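Local coordinates for phosphonate monoester hydrolase (Ruegeria pomeroyi, PDB 4UPK), which is a hydrolase of the sulfatase family, within the alkaline phosphatase clan, with an alpha/beta fold built round a large mixed sheet, at residues I39-L44 with I240-P245; R86-T91 with E390-M395; D213-T218 with D321-R326; V343-H348 with T370-R375. All blocks are in the same frame, centred on the assembly; numbering follows the deposited sequence.

Interaction 1 of 4, residues I39-L44 with I240-P245; sequences IIIDQL and IRPHPP
Asp-42 and Ile-240 bring their CA atoms to 4.9 Å just past the carboxyl ends of the parallel strands 35-41 and 234-239, and from there the two chains run on as loops. This is the carboxyl end of the central sheet's parallel strands in the alkaline phosphatase-like alpha/beta fold, the region where active sites of this clan lie. CB of Asp-42 sits 3.2 Å from O of Ile-240, and the two side chains run side by side in the same direction. OD1 of Asp-42 then comes to the edge of the His-243 ring, 3.2 Å from CD2, with carboxylate and ring planes 82° apart. OD2 of Asp-42 binds Arg-86 and Tyr-130. CD1 of Ile-240 covers one face of the His-243 ring toward its rim, and the end of the Gln-43 side chain lies over the opposite face. ND1 of His-243 donates to O of Pro-244 at 2.8 Å, in the ring plane and on a carbonyl lone pair, which fixes the rotation of the ring. Pro-242 follows a cis peptide. Its CD rests 3.8 Å from CG2 of Ile-41, and its CG 4.0 Å from CD1 of Leu-44.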
loop_
_atom_site.group_PDB
_atom_site.type_symbol
_atom_site.label_atom_id
_atom_site.label_comp_id
_atom_site.label_asym_id
_atom_site.label_seq_id
_atom_site.Cartn_x
_atom_site.Cartn_y
_atom_site.Cartn_z
ATOM N N ILE A 39 -3.046 -28.225 15.627
ATOM C CA ILE A 39 -3.945 -28.107 16.782
ATOM C C ILE A 39 -3.209 -27.409 17.916
ATOM O O ILE A 39 -2.097 -27.815 18.270
ATOM C CB ILE A 39 -4.605 -29.445 17.290
ATOM C CG1 ILE A 39 -5.299 -30.215 16.167
ATOM C CG2 ILE A 39 -5.592 -29.184 18.495
ATOM C CD1 ILE A 39 -5.765 -31.635 16.601
ATOM N N ILE A 40 -3.878 -26.395 18.508
ATOM C CA ILE A 40 -3.413 -25.641 19.658
ATOM C C ILE A 40 -4.497 -25.691 20.738
ATOM O O ILE A 40 -5.624 -25.214 20.527
ATOM C CB ILE A 40 -2.956 -24.167 19.324
ATOM C CG1 ILE A 40 -1.806 -24.148 18.291
ATOM C CG2 ILE A 40 -2.571 -23.398 20.621
ATOM C CD1 ILE A 40 -1.374 -22.780 17.830
ATOM N N ILE A 41 -4.144 -26.289 21.883
ATOM C CA ILE A 41 -5.010 -26.385 23.053
ATOM C C ILE A 41 -4.594 -25.177 23.911
ATOM O O ILE A 41 -3.407 -24.965 24.110
ATOM C CB ILE A 41 -4.831 -27.748 23.813
ATOM C CG1 ILE A 41 -5.147 -28.957 22.913
ATOM C CG2 ILE A 41 -5.690 -27.807 25.097
ATOM C CD1 ILE A 41 -4.570 -30.314 23.441
ATOM N N ASP A 42 -5.551 -24.363 24.361
ATOM C CA ASP A 42 -5.246 -23.221 25.207
ATOM C C ASP A 42 -5.111 -23.713 26.675
ATOM O O ASP A 42 -5.948 -24.504 27.160
ATOM C CB ASP A 42 -6.359 -22.163 25.102
ATOM C CG ASP A 42 -5.922 -20.714 25.221
ATOM O OD1 ASP A 42 -5.493 -20.314 26.319
ATOM O OD2 ASP A 42 -6.070 -19.959 24.227
ATOM N N GLN A 43 -4.021 -23.269 27.347
ATOM C CA GLN A 43 -3.713 -23.446 28.772
ATOM C C GLN A 43 -3.403 -24.843 29.302
ATOM O O GLN A 43 -3.365 -24.997 30.517
ATOM C CB GLN A 43 -4.758 -22.711 29.642
ATOM C CG GLN A 43 -4.176 -21.686 30.592
ATOM C CD GLN A 43 -5.085 -20.502 30.848
ATOM O OE1 GLN A 43 -5.699 -20.375 31.903
ATOM N NE2 GLN A 43 -5.170 -19.585 29.901
ATOM N N LEU A 44 -3.140 -25.847 28.434
ATOM C CA LEU A 44 -2.784 -27.208 28.875
ATOM C C LEU A 44 -1.316 -27.318 29.352
ATOM O O LEU A 44 -0.392 -27.041 28.581
ATOM C CB LEU A 44 -3.143 -28.298 27.832
ATOM C CG LEU A 44 -3.041 -29.793 28.288
ATOM C CD1 LEU A 44 -4.031 -30.135 29.378
ATOM C CD2 LEU A 44 -3.176 -30.755 27.113
ATOM N N ILE A 240 -10.192 -23.843 23.331
ATOM C CA ILE A 240 -10.040 -22.946 24.459
ATOM C C ILE A 240 -9.841 -23.722 25.747
ATOM O O ILE A 240 -8.975 -23.373 26.535
ATOM C CB ILE A 240 -11.206 -21.897 24.536
ATOM C CG1 ILE A 240 -10.916 -20.783 25.586
ATOM C CG2 ILE A 240 -12.586 -22.536 24.734
ATOM C CD1 ILE A 240 -9.641 -19.913 25.239
ATOM N N ARG A 241 -10.644 -24.797 25.942
ATOM C CA ARG A 241 -10.611 -25.683 27.090
ATOM C C ARG A 241 -9.325 -26.501 27.145
ATOM O O ARG A 241 -8.857 -26.932 26.087
ATOM C CB ARG A 241 -11.835 -26.624 27.095
ATOM C CG ARG A 241 -13.187 -25.919 27.136
ATOM C CD ARG A 241 -13.310 -24.900 28.239
ATOM N NE ARG A 241 -14.672 -24.387 28.332
ATOM C CZ ARG A 241 -15.162 -23.730 29.379
ATOM N NH1 ARG A 241 -14.415 -23.533 30.461
ATOM N NH2 ARG A 241 -16.410 -23.290 29.365
ATOM N N PRO A 242 -8.731 -26.749 28.351
ATOM C CA PRO A 242 -9.125 -26.262 29.700
ATOM C C PRO A 242 -8.759 -24.793 29.899
ATOM O O PRO A 242 -7.632 -24.394 29.607
ATOM C CB PRO A 242 -8.354 -27.208 30.632
ATOM C CG PRO A 242 -7.070 -27.508 29.863
ATOM C CD PRO A 242 -7.481 -27.556 28.410
ATOM N N HIS A 243 -9.718 -23.964 30.309
ATOM C CA HIS A 243 -9.502 -22.509 30.450
ATOM C C HIS A 243 -10.666 -21.920 31.247
ATOM O O HIS A 243 -11.795 -22.384 31.048
ATOM C CB HIS A 243 -9.482 -21.853 29.046
ATOM C CG HIS A 243 -9.017 -20.429 28.960
ATOM N ND1 HIS A 243 -9.840 -19.370 29.335
ATOM C CD2 HIS A 243 -7.893 -19.924 28.402
ATOM C CE1 HIS A 243 -9.144 -18.268 29.083
ATOM N NE2 HIS A 243 -7.974 -18.549 28.512
ATOM N N PRO A 244 -10.433 -20.896 32.127
ATOM C CA PRO A 244 -11.553 -20.287 32.863
ATOM C C PRO A 244 -12.588 -19.642 31.915
ATOM O O PRO A 244 -12.221 -19.288 30.795
ATOM C CB PRO A 244 -10.855 -19.240 33.757
ATOM C CG PRO A 244 -9.548 -18.969 33.112
ATOM C CD PRO A 244 -9.145 -20.251 32.482
ATOM N N PRO A 245 -13.875 -19.450 32.307
ATOM C CA PRO A 245 -14.517 -19.810 33.589
ATOM C C PRO A 245 -14.638 -21.317 33.660
ATOM O O PRO A 245 -15.240 -21.933 32.779
ATOM C CB PRO A 245 -15.886 -19.100 33.526
ATOM C CG PRO A 245 -15.808 -18.152 32.345
ATOM C CD PRO A 245 -14.849 -18.814 31.404
#

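Interaction 2 of 4, residues R86-T91 with E390-M395; sequences RASILT and ESIDLM
O of Ile-89, O of Ser-391 and N of Met-395 share one water. The water donates to O of Ile-89 at 2.5 Å and to O of Ser-391 at 2.6 Å. It accepts from N of Met-395 at 2.9 Å. It therefore takes the place of a direct bond from N of Met-395 to O of Ser-391, four residues earlier, and ties the turn at 391-395 to helix 82-91. No direct hydrogen bond joins the two segments.

The rest is close packing. CG1 of Ile-89 lies 3.5 Å from CB of Ser-391. With chi1 at 60°, OG of Ser-391 lies between its own backbone N and carbonyl carbon, and it bonds N of Val-78. CG2 of Ile-392 sits 3.5 Å from O of Ser-88 and also touches the CB of that serine. OG of Ser-88 bonds His-98. The Met-395 side chain is extended, with CG anti to the backbone N (chi1 154°). It reaches past Leu-90, and SD lies 3.3 Å from O of Thr-91. At the same helix end OG1 and N of Thr-91 both donate to O of Ala-87, from opposite faces of its carbonyl plane.

The contact joins the last turn of helix 82-91 to the 3-10 turn that leads from strand 388-390 into helix 394-402. Ile-89 and Leu-394 both pack on Phe-38 of strand 35-41, while Leu-90 and Met-395 meet Ile-114 of helix 114-120.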
loop_
_atom_site.group_PDB
_atom_site.type_symbol
_atom_site.label_atom_id
_atom_site.label_comp_id
_atom_site.label_asym_id
_atom_site.label_seq_id
_atom_site.Cartn_x
_atom_site.Cartn_y
_atom_site.Cartn_z
ATOM N N ARG A 86 0.343 -16.219 21.109
ATOM C CA ARG A 86 -0.233 -16.599 19.809
ATOM C C ARG A 86 0.495 -15.865 18.671
ATOM O O ARG A 86 0.814 -16.486 17.656
ATOM C CB ARG A 86 -1.746 -16.305 19.773
ATOM C CG ARG A 86 -2.563 -17.214 18.875
ATOM C CD ARG A 86 -2.343 -18.685 19.121
ATOM N NE ARG A 86 -2.766 -19.099 20.456
ATOM C CZ ARG A 86 -3.895 -19.741 20.719
ATOM N NH1 ARG A 86 -4.757 -20.005 19.749
ATOM N NH2 ARG A 86 -4.171 -20.127 21.951
ATOM N N ALA A 87 0.829 -14.561 18.875
ATOM C CA ALA A 87 1.590 -13.762 17.906
ATOM C C ALA A 87 2.998 -14.375 17.620
ATOM O O ALA A 87 3.412 -14.469 16.477
ATOM C CB ALA A 87 1.670 -12.317 18.359
ATOM N N SER A 88 3.649 -14.909 18.637
ATOM C CA SER A 88 4.956 -15.576 18.532
ATOM C C SER A 88 4.898 -16.903 17.797
ATOM O O SER A 88 5.775 -17.182 16.994
ATOM C CB SER A 88 5.540 -15.793 19.930
ATOM O OG SER A 88 6.164 -14.625 20.432
ATOM N N ILE A 89 3.900 -17.737 18.101
ATOM C CA ILE A 89 3.662 -19.045 17.475
ATOM C C ILE A 89 3.335 -18.883 15.987
ATOM O O ILE A 89 3.905 -19.591 15.136
ATOM C CB ILE A 89 2.560 -19.822 18.260
ATOM C CG1 ILE A 89 3.126 -20.307 19.611
ATOM C CG2 ILE A 89 1.959 -20.997 17.448
ATOM C CD1 ILE A 89 2.052 -20.773 20.731
ATOM N N LEU A 90 2.412 -17.946 15.683
ATOM C CA LEU A 90 1.972 -17.708 14.317
ATOM C C LEU A 90 2.931 -16.910 13.446
ATOM O O LEU A 90 2.823 -17.003 12.225
ATOM C CB LEU A 90 0.552 -17.125 14.269
ATOM C CG LEU A 90 -0.575 -17.944 14.919
ATOM C CD1 LEU A 90 -1.851 -17.132 15.016
ATOM C CD2 LEU A 90 -0.791 -19.280 14.226
ATOM N N THR A 91 3.865 -16.143 14.043
ATOM C CA THR A 91 4.866 -15.352 13.284
ATOM C C THR A 91 6.268 -15.961 13.328
ATOM O O THR A 91 7.092 -15.608 12.488
ATOM C CB THR A 91 4.948 -13.876 13.735
ATOM O OG1 THR A 91 5.464 -13.801 15.069
ATOM C CG2 THR A 91 3.626 -13.118 13.590
ATOM N N GLU A 390 11.400 -24.012 21.447
ATOM C CA GLU A 390 10.614 -22.809 21.668
ATOM C C GLU A 390 9.406 -22.770 20.763
ATOM O O GLU A 390 9.418 -23.368 19.693
ATOM C CB GLU A 390 11.501 -21.573 21.468
ATOM C CG GLU A 390 12.517 -21.392 22.584
ATOM C CD GLU A 390 13.468 -20.235 22.438
ATOM O OE1 GLU A 390 13.436 -19.592 21.370
ATOM O OE2 GLU A 390 14.249 -19.971 23.379
ATOM N N SER A 391 8.356 -22.045 21.196
ATOM C CA SER A 391 7.084 -21.919 20.473
ATOM C C SER A 391 7.251 -21.341 19.059
ATOM O O SER A 391 6.452 -21.630 18.168
ATOM C CB SER A 391 6.096 -21.097 21.298
ATOM O OG SER A 391 6.606 -19.799 21.546
ATOM N N ILE A 392 8.315 -20.533 18.862
ATOM C CA ILE A 392 8.679 -19.886 17.598
ATOM C C ILE A 392 9.252 -20.864 16.564
ATOM O O ILE A 392 9.378 -20.505 15.402
ATOM C CB ILE A 392 9.619 -18.682 17.862
ATOM C CG1 ILE A 392 10.926 -19.122 18.577
ATOM C CG2 ILE A 392 8.872 -17.585 18.620
ATOM C CD1 ILE A 392 12.057 -18.130 18.490
ATOM N N ASP A 393 9.573 -22.106 16.990
ATOM C CA ASP A 393 10.106 -23.174 16.138
ATOM C C ASP A 393 9.022 -23.900 15.328
ATOM O O ASP A 393 9.347 -24.690 14.446
ATOM C CB ASP A 393 10.865 -24.204 16.997
ATOM C CG ASP A 393 12.075 -23.687 17.745
ATOM O OD1 ASP A 393 12.582 -22.581 17.386
ATOM O OD2 ASP A 393 12.525 -24.376 18.680
ATOM N N LEU A 394 7.742 -23.635 15.616
ATOM C CA LEU A 394 6.642 -24.326 14.942
ATOM C C LEU A 394 6.404 -23.860 13.501
ATOM O O LEU A 394 6.398 -24.691 12.593
ATOM C CB LEU A 394 5.379 -24.290 15.812
ATOM C CG LEU A 394 5.192 -25.418 16.844
ATOM C CD1 LEU A 394 6.341 -25.516 17.824
ATOM C CD2 LEU A 394 3.936 -25.189 17.638
ATOM N N MET A 395 6.261 -22.535 13.285
ATOM C CA MET A 395 6.086 -21.944 11.952
ATOM C C MET A 395 7.212 -22.413 10.983
ATOM O O MET A 395 6.869 -22.942 9.926
ATOM C CB MET A 395 5.952 -20.389 12.007
ATOM C CG MET A 395 6.389 -19.692 10.725
ATOM S SD MET A 395 5.844 -17.998 10.662
ATOM C CE MET A 395 6.181 -17.582 8.967
HETATM O O HOH W 1 5.932 -20.953 15.675
#

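Interaction 3 of 4, residues D213-T218 with D321-R326; sequences DTAFLT and DTHIGR
The His-323 ring takes CA of Ala-215 over one face and the guanidinium of Arg-326 at its edge. The first is a CH-pi contact: CA of Ala-215 is 3.7 Å from the ring centroid and 19° off the ring normal. CB of Ala-215 also touches the ring, 3.5 Å from CE1. At the edge, NH1 of Arg-326 donates to ND1 of His-323 at 2.8 Å, with each atom near the plane of the other group. The Arg-326 chain bends at chi3 (71°), which turns the guanidinium back to the histidine of the previous helical turn. O of Ala-215 lies at the guanidinium edge, near its plane. NH2 of Arg-326 forms a salt bridge with Asp-219.

Two threonines fill in round the ring. CG2 of Thr-214 is 3.7 Å from CD2 of His-323. OG1 of Thr-218 packs 3.2 Å from CB of His-323, and CG2 of Thr-218 touches NH1 of Arg-326 at 3.5 Å. OG1 of Thr-218 donates to O of Thr-214 at 2.7 Å, a bond to its own helix backbone, and also bonds OH of Tyr-239. This polar atom is thus satisfied within the packed interface.

This is a near-parallel helix pair on one face of the central sheet of the alpha/beta fold, the local axes 9.7 Å apart and 10° from alignment. Helices 213-224 and 303-333 both pack against strand 234-239: Thr-214 and Ile-324 touch Tyr-239, and Leu-217 touches Leu-237. Ile-324 also meets Leu-62 of helix 60-67.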
loop_
_atom_site.group_PDB
_atom_site.type_symbol
_atom_site.label_atom_id
_atom_site.label_comp_id
_atom_site.label_asym_id
_atom_site.label_seq_id
_atom_site.Cartn_x
_atom_site.Cartn_y
_atom_site.Cartn_z
ATOM N N ASP A 213 -18.762 -26.503 24.160
ATOM C CA ASP A 213 -17.870 -25.698 23.325
ATOM C C ASP A 213 -16.826 -26.568 22.609
ATOM O O ASP A 213 -16.661 -26.415 21.398
ATOM C CB ASP A 213 -17.222 -24.563 24.149
ATOM C CG ASP A 213 -16.668 -24.904 25.528
ATOM O OD1 ASP A 213 -16.760 -26.103 25.947
ATOM O OD2 ASP A 213 -16.135 -23.986 26.186
ATOM N N THR A 214 -16.192 -27.544 23.346
ATOM C CA THR A 214 -15.229 -28.531 22.829
ATOM C C THR A 214 -15.851 -29.415 21.750
ATOM O O THR A 214 -15.254 -29.558 20.684
ATOM C CB THR A 214 -14.634 -29.366 23.983
ATOM O OG1 THR A 214 -14.013 -28.485 24.928
ATOM C CG2 THR A 214 -13.638 -30.435 23.501
ATOM N N ALA A 215 -17.030 -30.032 22.047
ATOM C CA ALA A 215 -17.773 -30.934 21.153
ATOM C C ALA A 215 -18.217 -30.203 19.888
ATOM O O ALA A 215 -18.034 -30.712 18.783
ATOM C CB ALA A 215 -18.990 -31.515 21.871
ATOM N N PHE A 216 -18.797 -29.010 20.066
ATOM C CA PHE A 216 -19.291 -28.170 18.979
ATOM C C PHE A 216 -18.201 -27.813 17.970
ATOM O O PHE A 216 -18.454 -27.934 16.763
ATOM C CB PHE A 216 -20.025 -26.925 19.527
ATOM C CG PHE A 216 -20.487 -25.977 18.458
ATOM C CD1 PHE A 216 -21.688 -26.192 17.789
ATOM C CD2 PHE A 216 -19.679 -24.912 18.052
ATOM C CE1 PHE A 216 -22.087 -25.348 16.744
ATOM C CE2 PHE A 216 -20.075 -24.076 17.006
ATOM C CZ PHE A 216 -21.285 -24.285 16.369
ATOM N N LEU A 217 -17.006 -27.384 18.442
ATOM C CA LEU A 217 -15.893 -27.016 17.539
ATOM C C LEU A 217 -15.403 -28.212 16.726
ATOM O O LEU A 217 -15.202 -28.087 15.524
ATOM C CB LEU A 217 -14.730 -26.335 18.295
ATOM C CG LEU A 217 -13.617 -25.706 17.455
ATOM C CD1 LEU A 217 -14.138 -24.621 16.487
ATOM C CD2 LEU A 217 -12.571 -25.141 18.323
ATOM N N THR A 218 -15.287 -29.379 17.377
ATOM C CA THR A 218 -14.915 -30.663 16.776
ATOM C C THR A 218 -15.955 -31.050 15.721
ATOM O O THR A 218 -15.582 -31.501 14.630
ATOM C CB THR A 218 -14.779 -31.755 17.855
ATOM O OG1 THR A 218 -13.997 -31.229 18.929
ATOM C CG2 THR A 218 -14.138 -33.031 17.307
ATOM N N ASP A 321 -9.253 -34.235 24.957
ATOM C CA ASP A 321 -8.651 -35.484 24.527
ATOM C C ASP A 321 -9.624 -36.373 23.741
ATOM O O ASP A 321 -9.247 -36.810 22.671
ATOM C CB ASP A 321 -8.074 -36.258 25.702
ATOM C CG ASP A 321 -7.204 -37.390 25.233
ATOM O OD1 ASP A 321 -6.014 -37.148 24.987
ATOM O OD2 ASP A 321 -7.739 -38.502 25.019
ATOM N N THR A 322 -10.843 -36.654 24.268
ATOM C CA THR A 322 -11.871 -37.502 23.611
ATOM C C THR A 322 -12.216 -36.974 22.217
ATOM O O THR A 322 -12.316 -37.760 21.286
ATOM C CB THR A 322 -13.147 -37.611 24.483
ATOM O OG1 THR A 322 -12.819 -38.004 25.817
ATOM C CG2 THR A 322 -14.191 -38.568 23.903
ATOM N N HIS A 323 -12.395 -35.650 22.083
ATOM C CA HIS A 323 -12.703 -35.008 20.812
ATOM C C HIS A 323 -11.541 -34.995 19.815
ATOM O O HIS A 323 -11.798 -35.082 18.622
ATOM C CB HIS A 323 -13.379 -33.640 21.006
ATOM C CG HIS A 323 -14.766 -33.783 21.538
ATOM N ND1 HIS A 323 -15.802 -34.178 20.724
ATOM C CD2 HIS A 323 -15.222 -33.686 22.808
ATOM C CE1 HIS A 323 -16.865 -34.275 21.508
ATOM N NE2 HIS A 323 -16.563 -33.991 22.772
ATOM N N ILE A 324 -10.278 -34.964 20.286
ATOM C CA ILE A 324 -9.072 -35.026 19.434
ATOM C C ILE A 324 -8.958 -36.438 18.819
ATOM O O ILE A 324 -8.529 -36.569 17.681
ATOM C CB ILE A 324 -7.769 -34.530 20.174
ATOM C CG1 ILE A 324 -7.777 -32.999 20.279
ATOM C CG2 ILE A 324 -6.445 -35.027 19.485
ATOM C CD1 ILE A 324 -6.647 -32.369 21.116
ATOM N N GLY A 325 -9.409 -37.464 19.554
ATOM C CA GLY A 325 -9.481 -38.843 19.068
ATOM C C GLY A 325 -10.378 -38.985 17.845
ATOM O O GLY A 325 -10.070 -39.745 16.930
ATOM N N ARG A 326 -11.470 -38.213 17.797
ATOM C CA ARG A 326 -12.417 -38.160 16.675
ATOM C C ARG A 326 -11.766 -37.528 15.450
ATOM O O ARG A 326 -12.080 -37.932 14.340
ATOM C CB ARG A 326 -13.667 -37.351 17.049
ATOM C CG ARG A 326 -14.567 -37.961 18.112
ATOM C CD ARG A 326 -15.585 -36.917 18.558
ATOM N NE ARG A 326 -16.572 -36.662 17.509
ATOM C CZ ARG A 326 -17.289 -35.551 17.382
ATOM N NH1 ARG A 326 -17.131 -34.545 18.233
ATOM N NH2 ARG A 326 -18.175 -35.437 16.403
#

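Interaction 4 of 4, residues V343-H348 with T370-R375; sequences VVTADH and TPLIIR
Val-344 and Ile-373 form an antiparallel hydrogen-bonded pair. N of Val-344 donates to O of Ile-373 at 2.9 Å, and N of Ile-373 donates to O of Val-344 at 2.8 Å; both bonds are nearly straight. Val-343 and Ile-374 beside them are a non-hydrogen-bonded pair. Their side chains lie side by side, with CG1 of Val-343 4.1 Å from CG1 of Ile-374. CG1 of Val-343 also meets CD1 of Leu-372.

Further along, the side chain of Thr-345 supplies a bond. Its OG1 is anti to the backbone N (chi1 -164°) and donates to O of Pro-371 at 2.9 Å, in the carbonyl plane. CB of Ala-346 packs on CD of Pro-371 and lies 3.7 Å from CG2 of Thr-370. That methyl group continues over the backbone of His-348, 3.4 Å from its carbonyl C. A water joins the ends: it donates to O of Ala-346 and O of Asp-347 and lies 2.7 Å from OG1 of Thr-370. In the next shell, ND1 of His-348 donates to OD2 of Asp-347 at 2.7 Å, on the anti lone pair of that oxygen. OD1 of Asp-347 forms a salt bridge with Arg-86.

The pair adds an antiparallel strand, 372-375, to the mixed central sheet, beside the parallel strands 35-41 and 340-346. Strand 372-375 pairs in turn with strand 70-76. Val-344 and Ile-373 face Leu-65 of helix 60-67. Val-343 and Thr-345 project to the other face of the sheet, where they meet Phe-38.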
loop_
_atom_site.group_PDB
_atom_site.type_symbol
_atom_site.label_atom_id
_atom_site.label_comp_id
_atom_site.label_asym_id
_atom_site.label_seq_id
_atom_site.Cartn_x
_atom_site.Cartn_y
_atom_site.Cartn_z
ATOM N N VAL A 343 0.676 -31.297 14.091
ATOM C CA VAL A 343 1.348 -30.508 15.114
ATOM C C VAL A 343 0.345 -30.269 16.244
ATOM O O VAL A 343 -0.704 -29.646 16.040
ATOM C CB VAL A 343 1.991 -29.173 14.627
ATOM C CG1 VAL A 343 2.787 -28.517 15.756
ATOM C CG2 VAL A 343 2.871 -29.364 13.395
ATOM N N VAL A 344 0.662 -30.798 17.431
ATOM C CA VAL A 344 -0.178 -30.625 18.612
ATOM C C VAL A 344 0.670 -29.969 19.695
ATOM O O VAL A 344 1.748 -30.468 20.038
ATOM C CB VAL A 344 -0.912 -31.908 19.103
ATOM C CG1 VAL A 344 -1.867 -31.587 20.264
ATOM C CG2 VAL A 344 -1.682 -32.572 17.965
ATOM N N THR A 345 0.172 -28.846 20.224
ATOM C CA THR A 345 0.830 -28.090 21.278
ATOM C C THR A 345 -0.207 -27.315 22.119
ATOM O O THR A 345 -1.400 -27.350 21.831
ATOM C CB THR A 345 1.893 -27.120 20.628
ATOM O OG1 THR A 345 2.789 -26.642 21.637
ATOM C CG2 THR A 345 1.260 -25.951 19.855
ATOM N N ALA A 346 0.279 -26.594 23.141
ATOM C CA ALA A 346 -0.470 -25.624 23.923
ATOM C C ALA A 346 0.245 -24.287 23.718
ATOM O O ALA A 346 1.455 -24.273 23.482
ATOM C CB ALA A 346 -0.513 -26.000 25.393
ATOM N N ASP A 347 -0.502 -23.178 23.761
ATOM C CA ASP A 347 0.022 -21.823 23.589
ATOM C C ASP A 347 0.901 -21.368 24.780
ATOM O O ASP A 347 1.968 -20.797 24.585
ATOM C CB ASP A 347 -1.148 -20.864 23.365
ATOM C CG ASP A 347 -0.719 -19.466 23.051
ATOM O OD1 ASP A 347 -0.483 -19.177 21.868
ATOM O OD2 ASP A 347 -0.640 -18.655 23.985
ATOM N N HIS A 348 0.444 -21.645 25.991
ATOM C CA HIS A 348 1.060 -21.319 27.275
ATOM C C HIS A 348 0.522 -22.325 28.301
ATOM O O HIS A 348 -0.333 -23.156 27.991
ATOM C CB HIS A 348 0.694 -19.867 27.725
ATOM C CG HIS A 348 -0.781 -19.589 27.672
ATOM N ND1 HIS A 348 -1.356 -19.000 26.568
ATOM C CD2 HIS A 348 -1.760 -19.940 28.536
ATOM C CE1 HIS A 348 -2.661 -19.023 26.781
ATOM N NE2 HIS A 348 -2.950 -19.552 27.967
ATOM N N THR A 370 5.026 -26.200 27.849
ATOM C CA THR A 370 3.879 -26.694 27.080
ATOM C C THR A 370 4.154 -28.001 26.357
ATOM O O THR A 370 5.287 -28.239 25.938
ATOM C CB THR A 370 3.352 -25.611 26.131
ATOM O OG1 THR A 370 4.447 -24.965 25.480
ATOM C CG2 THR A 370 2.552 -24.582 26.846
ATOM N N PRO A 371 3.125 -28.871 26.203
ATOM C CA PRO A 371 3.348 -30.113 25.463
ATOM C C PRO A 371 3.501 -29.838 23.963
ATOM O O PRO A 371 2.981 -28.846 23.455
ATOM C CB PRO A 371 2.095 -30.939 25.768
ATOM C CG PRO A 371 1.017 -29.916 26.022
ATOM C CD PRO A 371 1.719 -28.745 26.657
ATOM N N LEU A 372 4.253 -30.707 23.266
ATOM C CA LEU A 372 4.487 -30.630 21.840
ATOM C C LEU A 372 4.659 -32.024 21.243
ATOM O O LEU A 372 5.568 -32.761 21.627
ATOM C CB LEU A 372 5.666 -29.689 21.442
ATOM C CG LEU A 372 5.996 -29.621 19.930
ATOM C CD1 LEU A 372 4.841 -29.068 19.107
ATOM C CD2 LEU A 372 7.212 -28.804 19.675
ATOM N N ILE A 373 3.757 -32.377 20.311
ATOM C CA ILE A 373 3.776 -33.653 19.612
ATOM C C ILE A 373 3.764 -33.318 18.146
ATOM O O ILE A 373 2.917 -32.543 17.684
ATOM C CB ILE A 373 2.609 -34.641 19.980
ATOM C CG1 ILE A 373 2.430 -34.826 21.522
ATOM C CG2 ILE A 373 2.801 -36.005 19.278
ATOM C CD1 ILE A 373 1.025 -35.331 21.973
ATOM N N ILE A 374 4.718 -33.894 17.404
ATOM C CA ILE A 374 4.779 -33.700 15.974
ATOM C C ILE A 374 4.836 -35.050 15.284
ATOM O O ILE A 374 5.736 -35.850 15.547
ATOM C CB ILE A 374 5.909 -32.724 15.507
ATOM C CG1 ILE A 374 5.739 -31.306 16.147
ATOM C CG2 ILE A 374 5.971 -32.661 13.957
ATOM C CD1 ILE A 374 6.869 -30.259 15.814
ATOM N N ARG A 375 3.862 -35.301 14.403
ATOM C CA ARG A 375 3.858 -36.495 13.585
ATOM C C ARG A 375 4.008 -36.072 12.142
ATOM O O ARG A 375 3.274 -35.216 11.650
ATOM C CB ARG A 375 2.589 -37.344 13.752
ATOM C CG ARG A 375 2.871 -38.780 13.330
ATOM C CD ARG A 375 1.642 -39.630 13.207
ATOM N NE ARG A 375 1.972 -40.965 12.697
ATOM C CZ ARG A 375 2.141 -41.273 11.412
ATOM N NH1 ARG A 375 2.035 -40.336 10.476
ATOM N NH2 ARG A 375 2.441 -42.514 11.057
HETATM O O HOH W 2 4.062 -22.761 23.899
#

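Overall arrangement
All four contacts are buried and belong to the layers of one alpha/beta fold. Interaction 4 is backbone pairing within the central sheet. Strand 340-346 also binds strand 35-41 of interaction 1, through Ile-39 with Val-343 and Ile-41 with Thr-345. Interactions 2 and 3 lie on opposite faces of the sheet, their centres about 24 Å apart: Ile-40 meets Ile-89, whereas Ile-41 meets Ile-324. Water and apolar packing mark interaction 2; interaction 3, farther from the chain centre, uses a histidine-arginine pair. Interaction 1 lies at the strand ends. Charges link the contacts there: Arg-86 bridges Asp-42 and Asp-347, and Arg-241 binds Asp-213.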